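Local coordinates for 2-oxoglutarate carboxylase small subunit (Hydrogenobacter thermophilus, PDB 7KCT), which is the biotin carboxylase-type subunit of its enzyme, an ATP-grasp protein modelled here with ADP, bicarbonate and magnesium, at residues R337-S342 and I398-L403. Residues are numbered along the deposited sequence; the frame is centred on the assembly and turned at random.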
loop_
_atom_site.group_PDB
_atom_site.type_symbol
_atom_site.label_atom_id
_atom_site.label_comp_id
_atom_site.label_asym_id
_atom_site.label_seq_id
_atom_site.Cartn_x
_atom_site.Cartn_y
_atom_site.Cartn_z
ATOM N N ARG A 337 8.895 -18.434 -2.267
ATOM C CA ARG A 337 10.052 -17.652 -1.849
ATOM C C ARG A 337 9.694 -16.703 -0.704
ATOM O O ARG A 337 8.550 -16.273 -0.551
ATOM C CB ARG A 337 10.593 -16.831 -3.016
ATOM C CG ARG A 337 10.922 -17.615 -4.300
ATOM C CD ARG A 337 12.385 -17.991 -4.400
ATOM N NE ARG A 337 12.659 -18.791 -5.593
ATOM C CZ ARG A 337 12.520 -20.114 -5.647
ATOM N NH1 ARG A 337 12.116 -20.778 -4.573
ATOM N NH2 ARG A 337 12.782 -20.777 -6.769
ATOM N N PHE A 338 10.703 -16.342 0.076
ATOM C CA PHE A 338 10.530 -15.485 1.236
ATOM C C PHE A 338 11.419 -14.270 1.010
ATOM O O PHE A 338 12.608 -14.276 1.342
ATOM C CB PHE A 338 10.862 -16.233 2.465
ATOM C CG PHE A 338 10.046 -17.498 2.647
ATOM C CD1 PHE A 338 8.726 -17.426 3.060
ATOM C CD2 PHE A 338 10.614 -18.758 2.419
ATOM C CE1 PHE A 338 7.979 -18.579 3.255
ATOM C CE2 PHE A 338 9.878 -19.925 2.626
ATOM C CZ PHE A 338 8.552 -19.832 3.027
ATOM N N ASN A 339 10.825 -13.227 0.425
ATOM C CA ASN A 339 11.538 -12.044 -0.044
ATOM C C ASN A 339 11.377 -10.944 0.992
ATOM O O ASN A 339 10.278 -10.414 1.169
ATOM C CB ASN A 339 10.977 -11.639 -1.410
ATOM C CG ASN A 339 11.616 -10.380 -1.977
ATOM O OD1 ASN A 339 12.786 -10.119 -1.775
ATOM N ND2 ASN A 339 10.842 -9.628 -2.751
ATOM N N GLY A 340 12.469 -10.621 1.694
ATOM C CA GLY A 340 12.478 -9.469 2.567
ATOM C C GLY A 340 11.732 -9.678 3.869
ATOM O O GLY A 340 11.561 -10.783 4.377
ATOM N N TYR A 341 11.289 -8.555 4.428
ATOM C CA TYR A 341 10.736 -8.520 5.766
ATOM C C TYR A 341 9.504 -7.630 5.790
ATOM O O TYR A 341 9.494 -6.588 5.147
ATOM C CB TYR A 341 11.767 -7.963 6.759
ATOM C CG TYR A 341 12.937 -8.861 7.003
ATOM C CD1 TYR A 341 14.066 -8.786 6.210
ATOM C CD2 TYR A 341 12.905 -9.805 8.018
ATOM C CE1 TYR A 341 15.143 -9.627 6.427
ATOM C CE2 TYR A 341 13.975 -10.660 8.236
ATOM C CZ TYR A 341 15.081 -10.574 7.433
ATOM O OH TYR A 341 16.147 -11.417 7.649
ATOM N N SER A 342 8.512 -8.024 6.580
ATOM C CA SER A 342 7.249 -7.334 6.708
ATOM C C SER A 342 6.856 -7.307 8.168
ATOM O O SER A 342 7.072 -8.275 8.901
ATOM C CB SER A 342 6.194 -8.023 5.827
ATOM O OG SER A 342 4.907 -7.465 6.031
ATOM N N ILE A 398 0.644 -2.279 7.720
ATOM C CA ILE A 398 1.581 -3.315 7.277
ATOM C C ILE A 398 2.649 -2.679 6.432
ATOM O O ILE A 398 2.333 -1.867 5.555
ATOM C CB ILE A 398 0.877 -4.417 6.473
ATOM C CG1 ILE A 398 -0.226 -5.024 7.313
ATOM C CG2 ILE A 398 1.903 -5.487 6.001
ATOM C CD1 ILE A 398 -1.593 -4.813 6.736
ATOM N N VAL A 399 3.919 -3.028 6.679
ATOM C CA VAL A 399 4.986 -2.516 5.844
ATOM C C VAL A 399 5.839 -3.666 5.347
ATOM O O VAL A 399 5.814 -4.779 5.884
ATOM C CB VAL A 399 5.898 -1.450 6.513
ATOM C CG1 VAL A 399 5.050 -0.343 7.110
ATOM C CG2 VAL A 399 6.892 -2.058 7.565
ATOM N N TRP A 400 6.572 -3.381 4.279
ATOM C CA TRP A 400 7.509 -4.336 3.688
ATOM C C TRP A 400 8.803 -3.604 3.346
ATOM O O TRP A 400 8.765 -2.446 2.929
ATOM C CB TRP A 400 6.940 -5.018 2.398
ATOM C CG TRP A 400 7.988 -5.956 1.736
ATOM C CD1 TRP A 400 8.159 -7.280 1.974
ATOM C CD2 TRP A 400 8.978 -5.598 0.772
ATOM N NE1 TRP A 400 9.204 -7.784 1.208
ATOM C CE2 TRP A 400 9.731 -6.753 0.478
ATOM C CE3 TRP A 400 9.288 -4.414 0.108
ATOM C CZ2 TRP A 400 10.793 -6.739 -0.418
ATOM C CZ3 TRP A 400 10.329 -4.403 -0.763
ATOM C CH2 TRP A 400 11.070 -5.561 -1.028
ATOM N N ALA A 401 9.946 -4.278 3.509
ATOM C CA ALA A 401 11.215 -3.749 3.013
ATOM C C ALA A 401 12.151 -4.909 2.711
ATOM O O ALA A 401 11.941 -6.024 3.195
ATOM C CB ALA A 401 11.879 -2.823 4.031
ATOM N N PRO A 402 13.244 -4.662 1.968
ATOM C CA PRO A 402 14.189 -5.774 1.693
ATOM C C PRO A 402 14.972 -6.190 2.928
ATOM O O PRO A 402 15.322 -7.369 3.062
ATOM C CB PRO A 402 15.117 -5.221 0.592
ATOM C CG PRO A 402 14.398 -3.937 0.074
ATOM C CD PRO A 402 13.653 -3.421 1.295
ATOM N N LEU A 403 15.226 -5.272 3.850
ATOM C CA LEU A 403 16.030 -5.539 5.032
ATOM C C LEU A 403 15.220 -5.237 6.287
ATOM O O LEU A 403 14.358 -4.352 6.280
ATOM C CB LEU A 403 17.301 -4.673 5.060
ATOM C CG LEU A 403 18.169 -4.685 3.803
ATOM C CD1 LEU A 403 19.247 -3.617 3.861
ATOM C CD2 LEU A 403 18.791 -6.080 3.600
#
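Strands 341-351 and 393-401 lie side by side in the antiparallel sheet of the biotin carboxylase C-terminal region, and this contact is where the first begins and the second ends. Tyr341 and Ala401 form a hydrogen-bonded pair: Tyr341 N donates to Ala401 O and Ala401 N returns the bond to Tyr341 O, each at 2.9 Å. In the next pair, which is non-hydrogen-bonded, Ser342 and Trp400 project from the same face of the sheet. Here Ser342 OG reaches Val399 O at 2.8 Å, adding a side-chain bond next to the main-chain bonding of Val399 with Ile343.

Just ahead of strand 341-351, Asn339 is tied to the neighbouring strand by the Trp400 indole. A chi1 of 176°, which sets CG opposite the backbone N, points the NE1 edge of the ring at the backbone of Asn339, and NE1 gives a nearly straight bond (174°) to Asn339 O at 2.8 Å. The acceptor sits in the indole plane, although the donor is tilted 33° from the carbonyl plane. Asn339 ND2 also comes within 3.7 Å of Trp400 CZ2, the two side chains crossing at about a right angle. Gly340, with positive phi, passes close to the indole and sets its CA 3.5 Å from Ala401 O. On the other face, the Tyr341 ring turns its edge to Pro402 O, while Ala401 packs on helix 404-417.

Main-chain, hydroxyl and indole donors thus take up four carbonyls, of alternate residues on each chain: Asn339 and Tyr341 on one, Val399 and Ala401 on the other. The indole bond probably restrains both the loop entering strand 341-351 and the rotation of the Trp400 ring.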